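PDB 3DWV: glutathione peroxidase-like protein from Trypanosoma brucei, which probably reduces hydroperoxides as a tryparedoxin-dependent peroxidase of the glutathione peroxidase family, working through a cysteine-based mechanism. Local coordinates for residues G79-A84 / E112-A117; S25-E30 / N40-K45; Q93-E98 / K144-N149; Y65-T70 / A169-I174; S21-I26 / Y130-K135. The protein carries 1 engineered substitution. One frame throughout, in Å; residues are numbered along the deposited sequence. Where two conformers were deposited one is given.

Contact 1 (G79-A84 / E112-A117); sequences GFTVLA and EFPIMA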
# COMPACT_ATOMS: atom_id res chain seq x y z
N GLY A 79 11.85 -0.26 -13.85
CA GLY A 79 11.97 -1.25 -12.81
C GLY A 79 11.00 -1.18 -11.65
O GLY A 79 10.85 -2.01 -10.76
N PHE A 80 10.23 -0.12 -11.57
CA PHE A 80 9.30 0.26 -10.55
C PHE A 80 8.15 -0.72 -10.42
O PHE A 80 7.76 -1.38 -11.40
CB PHE A 80 8.79 1.65 -10.93
CG PHE A 80 7.71 2.24 -10.03
CD1 PHE A 80 7.98 2.69 -8.75
CD2 PHE A 80 6.41 2.36 -10.53
CE1 PHE A 80 7.00 3.27 -7.98
CE2 PHE A 80 5.42 2.94 -9.79
CZ PHE A 80 5.72 3.42 -8.52
N THR A 81 7.57 -0.87 -9.22
CA THR A 81 6.28 -1.62 -9.21
C THR A 81 5.37 -0.97 -8.17
O THR A 81 5.83 -0.19 -7.33
CB THR A 81 6.42 -3.13 -9.03
OG1 THR A 81 5.17 -3.81 -9.36
CG2 THR A 81 6.76 -3.48 -7.58
N VAL A 82 4.08 -1.28 -8.30
CA VAL A 82 3.09 -0.92 -7.28
C VAL A 82 2.58 -2.23 -6.72
O VAL A 82 2.24 -3.12 -7.55
CB VAL A 82 1.96 -0.11 -7.94
CG1 VAL A 82 0.79 0.02 -6.99
CG2 VAL A 82 2.53 1.23 -8.42
N LEU A 83 2.49 -2.39 -5.40
CA LEU A 83 1.89 -3.57 -4.82
C LEU A 83 0.65 -3.18 -4.01
O LEU A 83 0.75 -2.18 -3.28
CB LEU A 83 2.85 -4.25 -3.83
CG LEU A 83 4.19 -4.71 -4.41
CD1 LEU A 83 5.01 -5.40 -3.33
CD2 LEU A 83 4.00 -5.73 -5.54
N ALA A 84 -0.43 -3.95 -4.10
CA ALA A 84 -1.65 -3.60 -3.37
C ALA A 84 -1.99 -4.66 -2.31
O ALA A 84 -2.10 -5.82 -2.66
CB ALA A 84 -2.85 -3.44 -4.31
N GLU A 112 -4.00 -3.59 -12.78
CA GLU A 112 -2.93 -4.06 -13.64
C GLU A 112 -1.69 -4.49 -12.85
O GLU A 112 -0.84 -5.23 -13.36
CB GLU A 112 -2.59 -2.89 -14.55
CG GLU A 112 -3.46 -2.82 -15.80
CD GLU A 112 -2.80 -1.82 -16.75
OE1 GLU A 112 -1.74 -2.16 -17.33
OE2 GLU A 112 -3.37 -0.72 -16.83
N PHE A 113 -1.60 -4.01 -11.61
CA PHE A 113 -0.43 -4.27 -10.75
C PHE A 113 -0.73 -5.42 -9.80
O PHE A 113 -1.92 -5.75 -9.68
CB PHE A 113 -0.03 -3.00 -9.99
CG PHE A 113 -1.16 -2.13 -9.47
CD1 PHE A 113 -1.80 -2.43 -8.29
CD2 PHE A 113 -1.61 -1.01 -10.12
CE1 PHE A 113 -2.82 -1.67 -7.74
CE2 PHE A 113 -2.61 -0.20 -9.61
CZ PHE A 113 -3.27 -0.53 -8.42
N PRO A 114 0.24 -6.04 -9.15
CA PRO A 114 -0.01 -7.14 -8.21
C PRO A 114 -0.84 -6.78 -6.98
O PRO A 114 -0.64 -5.76 -6.31
CB PRO A 114 1.39 -7.55 -7.74
CG PRO A 114 2.24 -7.21 -8.94
CD PRO A 114 1.70 -5.83 -9.33
N ILE A 115 -1.75 -7.73 -6.69
CA ILE A 115 -2.58 -7.61 -5.49
C ILE A 115 -2.29 -8.82 -4.61
O ILE A 115 -2.24 -9.97 -5.06
CB ILE A 115 -4.08 -7.53 -5.79
CG1 ILE A 115 -4.43 -6.45 -6.81
CG2 ILE A 115 -4.90 -7.35 -4.53
CD1 ILE A 115 -5.74 -6.65 -7.52
N MET A 116 -2.09 -8.51 -3.35
CA MET A 116 -1.66 -9.54 -2.41
C MET A 116 -2.86 -10.15 -1.70
O MET A 116 -4.02 -9.74 -1.89
CB MET A 116 -0.60 -8.97 -1.45
CG MET A 116 0.61 -8.35 -2.18
SD MET A 116 1.68 -9.58 -2.98
CE MET A 116 1.35 -9.27 -4.72
N ALA A 117 -2.59 -11.19 -0.88
CA ALA A 117 -3.69 -11.70 -0.05
C ALA A 117 -4.15 -10.68 0.99
O ALA A 117 -3.29 -9.86 1.41
CB ALA A 117 -3.25 -12.95 0.70

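Contact 2 (S25-E30 / N40-K45); sequences SIFDFE and NLVQHK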
# COMPACT_ATOMS: atom_id res chain seq x y z
N SER A 25 14.33 -3.22 6.53
CA SER A 25 13.72 -3.01 5.22
C SER A 25 12.42 -3.81 5.10
O SER A 25 12.20 -4.69 5.93
CB SER A 25 14.63 -3.38 4.06
OG SER A 25 14.61 -4.74 3.72
N ILE A 26 11.62 -3.51 4.06
CA ILE A 26 10.39 -4.33 3.92
C ILE A 26 10.68 -5.79 3.65
O ILE A 26 9.85 -6.69 3.81
CB ILE A 26 9.54 -3.77 2.76
CG1 ILE A 26 10.24 -3.86 1.39
CG2 ILE A 26 9.06 -2.36 3.07
CD1 ILE A 26 9.31 -3.58 0.24
N PHE A 27 11.88 -6.09 3.17
CA PHE A 27 12.20 -7.45 2.68
C PHE A 27 12.39 -8.40 3.85
O PHE A 27 12.66 -9.59 3.65
CB PHE A 27 13.44 -7.43 1.77
CG PHE A 27 13.21 -6.52 0.56
CD1 PHE A 27 12.21 -6.80 -0.35
CD2 PHE A 27 14.00 -5.40 0.37
CE1 PHE A 27 11.99 -5.98 -1.44
CE2 PHE A 27 13.80 -4.57 -0.72
CZ PHE A 27 12.80 -4.87 -1.61
N ASP A 28 12.30 -7.87 5.07
CA ASP A 28 12.36 -8.68 6.27
C ASP A 28 11.00 -9.33 6.59
O ASP A 28 10.93 -10.01 7.62
CB ASP A 28 12.85 -7.87 7.48
CG ASP A 28 14.32 -7.50 7.47
OD1 ASP A 28 15.15 -8.34 7.08
OD2 ASP A 28 14.66 -6.38 7.91
N PHE A 29 9.96 -9.08 5.78
CA PHE A 29 8.59 -9.42 6.12
C PHE A 29 7.99 -10.43 5.15
O PHE A 29 8.35 -10.42 3.97
CB PHE A 29 7.73 -8.13 6.20
CG PHE A 29 8.26 -7.17 7.25
CD1 PHE A 29 7.80 -7.28 8.56
CD2 PHE A 29 9.21 -6.18 6.98
CE1 PHE A 29 8.27 -6.47 9.57
CE2 PHE A 29 9.70 -5.35 7.98
CZ PHE A 29 9.24 -5.50 9.31
N GLU A 30 7.11 -11.28 5.72
CA GLU A 30 6.43 -12.34 4.98
C GLU A 30 5.26 -11.82 4.17
O GLU A 30 4.41 -11.11 4.78
CB GLU A 30 5.87 -13.40 5.97
CG GLU A 30 5.32 -14.59 5.22
CD GLU A 30 5.07 -15.79 6.13
OE1 GLU A 30 4.86 -15.54 7.33
OE2 GLU A 30 5.07 -16.96 5.66
N ASN A 40 7.63 -13.64 -3.75
CA ASN A 40 9.00 -13.16 -3.86
C ASN A 40 9.04 -11.62 -3.89
O ASN A 40 9.09 -10.99 -4.94
CB ASN A 40 9.70 -13.72 -5.10
CG ASN A 40 11.21 -13.56 -5.08
OD1 ASN A 40 11.93 -14.01 -5.97
ND2 ASN A 40 11.72 -12.94 -4.03
N LEU A 41 9.02 -11.05 -2.69
CA LEU A 41 9.06 -9.61 -2.50
C LEU A 41 10.46 -9.10 -2.81
O LEU A 41 10.72 -8.03 -3.34
CB LEU A 41 8.69 -9.28 -1.07
CG LEU A 41 8.44 -7.83 -0.67
CD1 LEU A 41 7.16 -7.34 -1.33
CD2 LEU A 41 8.32 -7.67 0.83
N VAL A 42 11.48 -9.90 -2.46
CA VAL A 42 12.83 -9.38 -2.69
C VAL A 42 13.13 -9.21 -4.17
O VAL A 42 14.13 -8.54 -4.56
CB VAL A 42 13.85 -10.31 -2.01
CG1 VAL A 42 14.11 -11.49 -2.92
CG2 VAL A 42 15.15 -9.58 -1.66
N GLN A 43 12.31 -9.77 -5.07
CA GLN A 43 12.54 -9.54 -6.51
C GLN A 43 12.56 -8.05 -6.82
O GLN A 43 13.28 -7.61 -7.72
CB GLN A 43 11.49 -10.24 -7.37
CG GLN A 43 10.14 -9.54 -7.50
CD GLN A 43 9.17 -10.38 -8.31
OE1 GLN A 43 9.20 -10.42 -9.55
NE2 GLN A 43 8.26 -11.10 -7.62
N HIS A 44 11.81 -7.27 -6.03
CA HIS A 44 11.70 -5.84 -6.22
C HIS A 44 12.84 -5.06 -5.60
O HIS A 44 12.87 -3.84 -5.80
CB HIS A 44 10.34 -5.34 -5.66
CG HIS A 44 9.20 -6.08 -6.30
ND1 HIS A 44 8.95 -6.07 -7.67
CD2 HIS A 44 8.26 -6.88 -5.75
CE1 HIS A 44 7.88 -6.83 -7.91
NE2 HIS A 44 7.44 -7.33 -6.77
N LYS A 45 13.77 -5.69 -4.88
CA LYS A 45 14.86 -4.91 -4.27
C LYS A 45 15.78 -4.28 -5.31
O LYS A 45 16.08 -4.91 -6.36
CB LYS A 45 15.57 -5.90 -3.33
CG LYS A 45 16.74 -5.28 -2.58
CD LYS A 45 17.43 -6.37 -1.76
CE LYS A 45 18.34 -5.82 -0.69
NZ LYS A 45 18.54 -6.77 0.43

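Contact 3 (Q93-E98 / K144-N149); sequences QEPGNE and KAIKWN. Unlike the reference sequence in segment 93-98: N97 (reference Thr).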
# COMPACT_ATOMS: atom_id res chain seq x y z
N GLN A 93 -11.74 -1.54 12.79
CA GLN A 93 -10.74 -0.49 12.81
C GLN A 93 -9.95 -0.38 11.52
O GLN A 93 -8.93 0.34 11.50
CB GLN A 93 -9.76 -0.76 13.97
CG GLN A 93 -8.78 -1.87 13.67
CD GLN A 93 -9.40 -3.25 13.50
OE1 GLN A 93 -10.18 -3.67 14.33
NE2 GLN A 93 -9.12 -3.97 12.42
N GLU A 94 -10.41 -1.06 10.45
CA GLU A 94 -9.67 -0.98 9.18
C GLU A 94 -9.90 0.35 8.47
O GLU A 94 -10.80 1.13 8.84
CB GLU A 94 -10.08 -2.18 8.30
CG GLU A 94 -9.55 -3.48 8.91
CD GLU A 94 -8.03 -3.54 8.89
OE1 GLU A 94 -7.44 -3.62 7.77
OE2 GLU A 94 -7.46 -3.53 10.01
N PRO A 95 -9.04 0.67 7.53
CA PRO A 95 -9.12 1.97 6.88
C PRO A 95 -10.49 2.17 6.25
O PRO A 95 -11.15 1.23 5.87
CB PRO A 95 -8.04 1.93 5.80
CG PRO A 95 -7.05 0.90 6.29
CD PRO A 95 -7.88 -0.12 7.01
N GLY A 96 -10.84 3.46 6.18
CA GLY A 96 -12.07 3.86 5.55
C GLY A 96 -13.27 3.72 6.49
O GLY A 96 -13.22 3.47 7.72
N ASN A 97 -14.41 3.92 5.80
CA ASN A 97 -15.70 3.86 6.50
C ASN A 97 -16.25 2.45 6.58
O ASN A 97 -16.55 1.75 5.60
CB ASN A 97 -16.70 4.77 5.76
CG ASN A 97 -18.06 4.82 6.43
OD1 ASN A 97 -18.39 4.07 7.36
ND2 ASN A 97 -18.88 5.74 5.94
N GLU A 98 -16.41 1.97 7.82
CA GLU A 98 -16.87 0.59 7.97
C GLU A 98 -18.30 0.35 7.49
O GLU A 98 -18.67 -0.81 7.24
CB GLU A 98 -16.73 0.22 9.45
CG GLU A 98 -17.31 1.28 10.36
CD GLU A 98 -17.89 0.74 11.65
OE1 GLU A 98 -17.38 -0.28 12.19
OE2 GLU A 98 -18.87 1.32 12.17
N LYS A 144 -0.43 7.03 13.76
CA LYS A 144 0.16 6.30 12.64
C LYS A 144 -0.84 5.36 12.00
O LYS A 144 -0.44 4.76 10.98
CB LYS A 144 1.36 5.52 13.12
CG LYS A 144 1.05 4.42 14.12
CD LYS A 144 2.30 3.79 14.75
CE LYS A 144 2.06 3.18 16.11
NZ LYS A 144 2.71 3.87 17.25
N ALA A 145 -2.04 5.23 12.53
CA ALA A 145 -2.99 4.34 11.90
C ALA A 145 -3.18 4.70 10.43
O ALA A 145 -3.08 5.84 10.03
CB ALA A 145 -4.36 4.39 12.58
N ILE A 146 -3.52 3.66 9.64
CA ILE A 146 -3.92 3.98 8.25
C ILE A 146 -5.37 4.41 8.24
O ILE A 146 -6.24 3.59 8.61
CB ILE A 146 -3.77 2.71 7.36
CG1 ILE A 146 -2.34 2.14 7.38
CG2 ILE A 146 -4.25 2.94 5.94
CD1 ILE A 146 -1.26 3.03 6.83
N LYS A 147 -5.65 5.64 7.81
CA LYS A 147 -7.04 6.16 7.92
C LYS A 147 -7.84 5.85 6.69
O LYS A 147 -9.05 5.63 6.78
CB LYS A 147 -6.94 7.66 8.21
CG LYS A 147 -6.44 7.91 9.66
CD LYS A 147 -5.83 9.30 9.78
CE LYS A 147 -4.36 9.31 9.42
NZ LYS A 147 -3.58 8.61 10.47
N TRP A 148 -7.20 5.84 5.52
CA TRP A 148 -7.85 5.83 4.23
C TRP A 148 -7.50 4.65 3.33
O TRP A 148 -6.33 4.24 3.28
CB TRP A 148 -7.42 7.08 3.43
CG TRP A 148 -7.36 8.34 4.22
CD1 TRP A 148 -6.24 9.05 4.58
CD2 TRP A 148 -8.48 9.06 4.77
NE1 TRP A 148 -6.61 10.15 5.31
CE2 TRP A 148 -7.97 10.18 5.44
CE3 TRP A 148 -9.86 8.84 4.74
CZ2 TRP A 148 -8.79 11.11 6.10
CZ3 TRP A 148 -10.67 9.75 5.39
CH2 TRP A 148 -10.13 10.86 6.05
N ASN A 149 -8.50 4.17 2.58
CA ASN A 149 -8.13 3.27 1.49
C ASN A 149 -7.19 4.00 0.53
O ASN A 149 -7.30 5.23 0.37
CB ASN A 149 -9.42 2.80 0.83
CG ASN A 149 -10.13 1.78 1.71
OD1 ASN A 149 -11.36 1.77 1.88
ND2 ASN A 149 -9.33 0.91 2.30
O HOH W 1 -11.69 -0.65 4.06

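Contact 4 (Y65-T70 / A169-I174); sequences YETATT and ASVKDI. Unlike the reference sequence in segment 65-70: T70 (reference Ala).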
# COMPACT_ATOMS: atom_id res chain seq x y z
N TYR A 65 -6.86 5.07 -7.09
CA TYR A 65 -6.74 4.14 -8.21
C TYR A 65 -6.04 4.73 -9.42
O TYR A 65 -5.21 4.08 -10.10
CB TYR A 65 -8.14 3.67 -8.65
CG TYR A 65 -8.11 2.84 -9.92
CD1 TYR A 65 -7.86 1.47 -9.82
CD2 TYR A 65 -8.33 3.34 -11.22
CE1 TYR A 65 -7.83 0.66 -10.94
CE2 TYR A 65 -8.28 2.54 -12.33
CZ TYR A 65 -8.02 1.20 -12.18
OH TYR A 65 -8.00 0.45 -13.32
N GLU A 66 -6.46 5.92 -9.83
CA GLU A 66 -5.94 6.54 -11.04
C GLU A 66 -4.45 6.81 -10.87
O GLU A 66 -3.66 6.54 -11.76
CB GLU A 66 -6.63 7.86 -11.36
CG GLU A 66 -8.11 7.84 -11.70
CD GLU A 66 -8.67 9.26 -11.64
OE1 GLU A 66 -8.46 10.03 -12.60
OE2 GLU A 66 -9.30 9.59 -10.61
N THR A 67 -4.12 7.34 -9.69
CA THR A 67 -2.72 7.68 -9.40
C THR A 67 -1.85 6.43 -9.41
O THR A 67 -0.84 6.44 -10.12
CB THR A 67 -2.59 8.39 -8.05
OG1 THR A 67 -3.27 9.64 -8.19
CG2 THR A 67 -1.15 8.74 -7.76
N ALA A 68 -2.24 5.42 -8.66
CA ALA A 68 -1.42 4.17 -8.64
C ALA A 68 -1.28 3.61 -10.05
O ALA A 68 -0.20 3.15 -10.42
CB ALA A 68 -2.04 3.09 -7.76
N THR A 69 -2.33 3.60 -10.86
CA THR A 69 -2.24 2.93 -12.16
C THR A 69 -1.37 3.73 -13.12
O THR A 69 -0.54 3.19 -13.87
CB THR A 69 -3.66 2.76 -12.72
OG1 THR A 69 -4.41 1.86 -11.84
CG2 THR A 69 -3.65 2.17 -14.11
N THR A 70 -1.61 5.05 -13.09
CA THR A 70 -0.78 5.93 -13.88
C THR A 70 0.71 5.76 -13.57
O THR A 70 1.51 5.65 -14.51
CB THR A 70 -1.13 7.41 -13.62
OG1 THR A 70 -2.51 7.59 -14.03
CG2 THR A 70 -0.22 8.31 -14.45
N ALA A 169 -3.08 12.21 -3.00
CA ALA A 169 -1.77 12.70 -3.47
C ALA A 169 -1.70 12.67 -5.00
O ALA A 169 -2.08 11.70 -5.64
CB ALA A 169 -0.62 11.88 -2.90
N SER A 170 -1.19 13.78 -5.57
CA SER A 170 -1.21 13.83 -7.02
C SER A 170 -0.05 13.03 -7.59
O SER A 170 0.90 12.74 -6.86
CB SER A 170 -1.11 15.28 -7.51
OG SER A 170 -0.07 15.95 -6.83
N VAL A 171 -0.16 12.72 -8.88
CA VAL A 171 0.99 12.08 -9.56
C VAL A 171 2.24 12.94 -9.44
O VAL A 171 3.39 12.50 -9.19
CB VAL A 171 0.52 11.81 -10.99
CG1 VAL A 171 1.65 11.52 -11.97
CG2 VAL A 171 -0.49 10.63 -11.03
N LYS A 172 2.08 14.27 -9.59
CA LYS A 172 3.23 15.18 -9.50
C LYS A 172 3.90 15.22 -8.13
O LYS A 172 5.12 15.31 -7.95
CB LYS A 172 2.78 16.58 -9.91
CG LYS A 172 3.90 17.56 -10.11
CD LYS A 172 4.92 17.10 -11.15
CE LYS A 172 5.33 18.20 -12.11
NZ LYS A 172 6.73 18.03 -12.58
N ASP A 173 3.10 15.13 -7.06
CA ASP A 173 3.63 15.10 -5.70
C ASP A 173 4.44 13.82 -5.47
O ASP A 173 5.44 13.80 -4.80
CB ASP A 173 2.50 15.15 -4.67
CG ASP A 173 1.97 16.56 -4.49
OD1 ASP A 173 2.62 17.54 -4.92
OD2 ASP A 173 0.87 16.68 -3.89
N ILE A 174 3.98 12.74 -6.05
CA ILE A 174 4.66 11.47 -5.79
C ILE A 174 5.90 11.43 -6.67
O ILE A 174 6.97 11.04 -6.22
CB ILE A 174 3.68 10.29 -5.98
CG1 ILE A 174 2.54 10.27 -4.97
CG2 ILE A 174 4.41 8.97 -5.92
CD1 ILE A 174 1.64 9.05 -4.93
O HOH W 2 -3.63 9.82 -5.49

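Contact 5 (S21-I26 / Y130-K135); sequences SAASSI and YEYMKK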
# COMPACT_ATOMS: atom_id res chain seq x y z
N SER A 21 12.76 -5.06 16.22
CA SER A 21 13.89 -4.18 16.51
C SER A 21 15.04 -4.39 15.54
O SER A 21 15.99 -3.62 15.36
CB SER A 21 14.40 -4.42 17.95
OG SER A 21 14.84 -5.76 18.17
N ALA A 22 15.03 -5.52 14.81
CA ALA A 22 16.17 -5.56 13.88
C ALA A 22 15.69 -5.27 12.46
O ALA A 22 16.51 -5.18 11.53
CB ALA A 22 16.90 -6.88 14.04
N ALA A 23 14.37 -5.08 12.29
CA ALA A 23 13.91 -4.75 10.93
C ALA A 23 14.60 -3.55 10.31
O ALA A 23 14.76 -2.49 10.92
CB ALA A 23 12.41 -4.45 10.94
N SER A 24 15.02 -3.67 9.06
CA SER A 24 15.74 -2.58 8.42
C SER A 24 15.26 -2.36 6.98
O SER A 24 15.74 -1.45 6.31
CB SER A 24 17.24 -2.88 8.40
OG SER A 24 17.52 -3.99 7.55
N SER A 25 14.33 -3.22 6.53
CA SER A 25 13.72 -3.01 5.22
C SER A 25 12.42 -3.81 5.10
O SER A 25 12.20 -4.69 5.93
CB SER A 25 14.63 -3.38 4.06
OG SER A 25 14.61 -4.74 3.72
N ILE A 26 11.62 -3.51 4.06
CA ILE A 26 10.39 -4.33 3.92
C ILE A 26 10.68 -5.79 3.65
O ILE A 26 9.85 -6.69 3.81
CB ILE A 26 9.54 -3.77 2.76
CG1 ILE A 26 10.24 -3.86 1.39
CG2 ILE A 26 9.06 -2.36 3.07
CD1 ILE A 26 9.31 -3.58 0.24
N TYR A 130 3.10 -3.82 7.85
CA TYR A 130 2.39 -2.55 8.03
C TYR A 130 2.84 -1.89 9.34
O TYR A 130 3.05 -0.67 9.45
CB TYR A 130 0.84 -2.77 7.92
CG TYR A 130 0.47 -2.39 6.50
CD1 TYR A 130 0.60 -3.31 5.47
CD2 TYR A 130 0.04 -1.11 6.21
CE1 TYR A 130 0.30 -2.97 4.17
CE2 TYR A 130 -0.25 -0.78 4.89
CZ TYR A 130 -0.13 -1.71 3.87
OH TYR A 130 -0.44 -1.39 2.56
N GLU A 131 3.00 -2.67 10.41
CA GLU A 131 3.50 -2.10 11.67
C GLU A 131 4.84 -1.46 11.43
O GLU A 131 5.07 -0.34 11.95
CB GLU A 131 3.52 -3.19 12.75
CG GLU A 131 2.01 -3.53 12.98
CD GLU A 131 1.27 -2.37 13.63
OE1 GLU A 131 1.30 -2.44 14.89
OE2 GLU A 131 0.66 -1.40 13.08
N TYR A 132 5.66 -2.14 10.64
CA TYR A 132 6.95 -1.48 10.31
C TYR A 132 6.82 -0.23 9.48
O TYR A 132 7.46 0.80 9.79
CB TYR A 132 7.81 -2.55 9.60
CG TYR A 132 9.08 -1.98 8.96
CD1 TYR A 132 10.15 -1.51 9.73
CD2 TYR A 132 9.18 -1.93 7.58
CE1 TYR A 132 11.30 -1.01 9.11
CE2 TYR A 132 10.29 -1.43 6.95
CZ TYR A 132 11.34 -0.97 7.73
OH TYR A 132 12.44 -0.47 7.05
N MET A 133 6.06 -0.23 8.36
CA MET A 133 5.98 0.96 7.52
C MET A 133 5.31 2.10 8.27
O MET A 133 5.74 3.27 8.18
CB MET A 133 5.18 0.64 6.24
CG MET A 133 5.92 -0.33 5.32
SD MET A 133 5.11 -0.53 3.71
CE MET A 133 3.43 -1.00 4.10
N LYS A 134 4.26 1.79 9.06
CA LYS A 134 3.53 2.84 9.79
C LYS A 134 4.37 3.50 10.85
O LYS A 134 4.25 4.72 11.12
CB LYS A 134 2.28 2.23 10.44
CG LYS A 134 1.19 1.83 9.44
CD LYS A 134 0.30 0.73 10.03
CE LYS A 134 -0.59 1.25 11.13
NZ LYS A 134 -1.43 0.14 11.71
N LYS A 135 5.24 2.71 11.52
CA LYS A 135 6.01 3.39 12.56
C LYS A 135 7.18 4.09 11.89
O LYS A 135 7.62 5.13 12.41
CB LYS A 135 6.43 2.46 13.68
CG LYS A 135 7.46 1.40 13.33
CD LYS A 135 8.32 1.10 14.55
CE LYS A 135 9.33 0.00 14.24
NZ LYS A 135 8.61 -1.19 13.70

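Contact 1 (G79-A84 / E112-A117)
F113 packs against strand 81-86 and meets it atom by atom. CB touches V82 O at 3.3 Å. CG and CD1 then pass along V82 CG1, which sits almost over the centre of one ring face, 3.8 Å from the F113 ring centroid and 13° off its normal, a CH-pi contact. Beyond that, F113 CE1 turns the ring edge to A84 CB at 3.9 Å. With F113 CG lodged between its own backbone N and carbonyl carbon (chi1 39°), the ring folds back against the strand, and CE2 on the other edge packs against T69 of helix 64-75. In this thioredoxin fold 81-86 is an edge strand of the four-stranded sheet, its inner neighbour being 49-54. The loop 112-117 adds a single parallel bridge along the outer margin: A84 N donates to P114 O at 2.9 Å, and M116 N returns to A84 O at 2.8 Å, nearly straight at 166°. I115 CA also faces A84 O, at 3.4 Å. Next to the bridge the P114 ring packs against L83, CB to CD2 at 3.9 Å, while P114 CD lies 3.3 Å from V82 O. That carbonyl is buried here without a polar partner, walled in by carbon atoms of F113 and P114.

Contact 2 (S25-E30 / N40-K45)
The two segments each form a short 3-10 turn, 26-28 and 42-44, and these approach most closely at F27 and V42, whose CA atoms are 5.7 Å apart. The F27 ring fills the joint. K45 CB lies over one face, 3.4 Å from F27 CZ, and because K45 CG is anti to its backbone N (chi1 -180°) the extended lysine chain runs on past F27 CE2 and CD2. The opposite face is taken by I26 CG1, 3.8 Å above the plane and over its centre, leaving the phenyl between an aliphatic neighbour in sequence and one from across the contact. At the rim, F27 CE1 meets L41 O at 3.1 Å, near the ring plane, while CD1 lies 3.5 Å from V42 CA. L41 packs alongside, its CG 3.9 Å from F27 CD1 and its CD2 against I26 O at 3.5 Å; it also reaches L83 of strand 81-86. Each turn is pinned separately: S25 OG accepts from F27 N at 3.1 Å in an ST turn, and L41 O takes H44 N. With no hydrogen bond across the segments, the joint depends on apolar packing, probably helped by the slightly positive ring edge facing the L41 carbonyl.

Contact 3 (Q93-E98 / K144-N149)
P95 lays the CB-CG side of its ring on I146, CG meeting I146 CG2 at 3.5 Å, tighter than ordinary van der Waals contact. With CG1 anti to the carbonyl carbon (chi1 -57°), I146 CG2 falls anti to the backbone N and lies across the proline. P95 CB continues onto the backbone, 3.7 Å from W148 C, and N149 ND2 lies beyond it. One hydrogen bond ties the main chains: G96 N donates to K147 O at 2.9 Å, fairly straight at 163°, though from above the carbonyl plane rather than along a lone pair. A water adds a second link, donating to P95 O at 2.7 Å and, for the N149 conformer given, to OD1 at a longer 3.3 Å. N122 ND2 bonds both I146 O and Q93 O, drawing the loops together from outside. E94 turns away from the contact, and its carboxylate takes Q93 NE2 at 3.0 Å on an anti lone pair of OE2, with S87, V121, N120 and N122 as further partners; so many would probably favour the ionised form. The pair W148-N149 recalls the Trp and Asn that flank the reactive cysteine in glutathione peroxidases, and the N149 side chain is about 7 Å from that of C58, the predicted active-site residue. A rigid proline, one backbone bond and a water thus set the loop bearing N149 against 93-98.

Contact 4 (Y65-T70 / A169-I174)
A small, mainly apolar helix-helix contact joins helix 64-75 to the start of helix 171-181. T67 supplies the central methyl: in the conformer given, CG2 touches V171 CG2 at 3.8 Å and I174 CD1 at 4.0 Å. The T67 and V171 side chains run antiparallel, passing side by side. One turn on, T70 crosses V171 at about a right angle, CG2 to CG2 at 4.1 Å. T70 OG1 is turned back along its own helix to E66 O at 2.8 Å, from above the carbonyl plane and on the face opposite to T70 N; with the hydroxyl so held, CG2 is anti to the backbone N and faces the valine. T67 OG1 likewise bonds G63 O in its own helix. Across the contact, A169 O comes within 3.5 Å of T67 OG1. Both helices belong to one outer layer of the three-layer thioredoxin fold, and Y52 of strand 49-54 packs against both, touching T67, A68 and I174. The second helix is started by S170 at the N-cap, whose OG accepts from D173 N at 3.3 Å and 151°. V171, in the first turn after this cap, is directed toward helix 64-75.

Contact 5 (S21-I26 / Y130-K135)
Y132 reaches from its helix into the curve of segment 21-26, which wraps around the outer half of the ring. A23 CB lies 3.9 Å from Y132 CD1, and on the other flank CE2 comes within 3.8 Å of I26 N. The hydroxyl end abuts main chain: Y132 OH is 3.4 Å from both S25 N and S25 CA, but the angle at the amide is too poor for a hydrogen bond, so this is packing. The I26 and Y132 side chains lie roughly perpendicular, CG2 to CE2 at 4.2 Å, and the same methyl reaches M133 CG at 4.4 Å. The tyrosine gets there because CG is anti to its backbone N (chi1 170°), sending the ring outward from the helix. F29 meets the same ring, their planes about 25° apart. Helix 128-136 packs on one face of the central sheet of the thioredoxin fold, with M133 resting on I51, F153 and I155, and the N-terminal segment lies along its flank, beside Y132. In the next shell, M133 CE sits 3.5 Å above the Y130 ring, over its centre. K134 NZ makes a salt bridge with E131 OE2 at 2.9 Å and bonds V121 O and N122 OD1, tying the helix to the preceding loop. On the N-terminal side D28 OD2 accepts from S24 N and, weakly, from S25 N, bracing the chain beside Y132, and I26 pairs through its backbone with G159.

In this thioredoxin fold contact 1 sits on edge strand 81-86, contacts 4 and 5 lie on opposite faces of the sheet, about 24 Å apart between centres, and contacts 2 and 3 pair loops. Contact 2 is local and closes before 1, 3 and 4 open; contacts 4 and 5 join segments about 100 residues apart. Contact 1 falls within the spans of both, contact 3 within that of 4, and 1 and 3, 3 and 5, and 4 and 5 alternate their segments. Contacts 2 and 5 share S25 and I26; 1 touches 2 and 4, and 3 touches 5. Contact 3 alone approaches C58, here disulfide-bonded to C106; the others lie away from it.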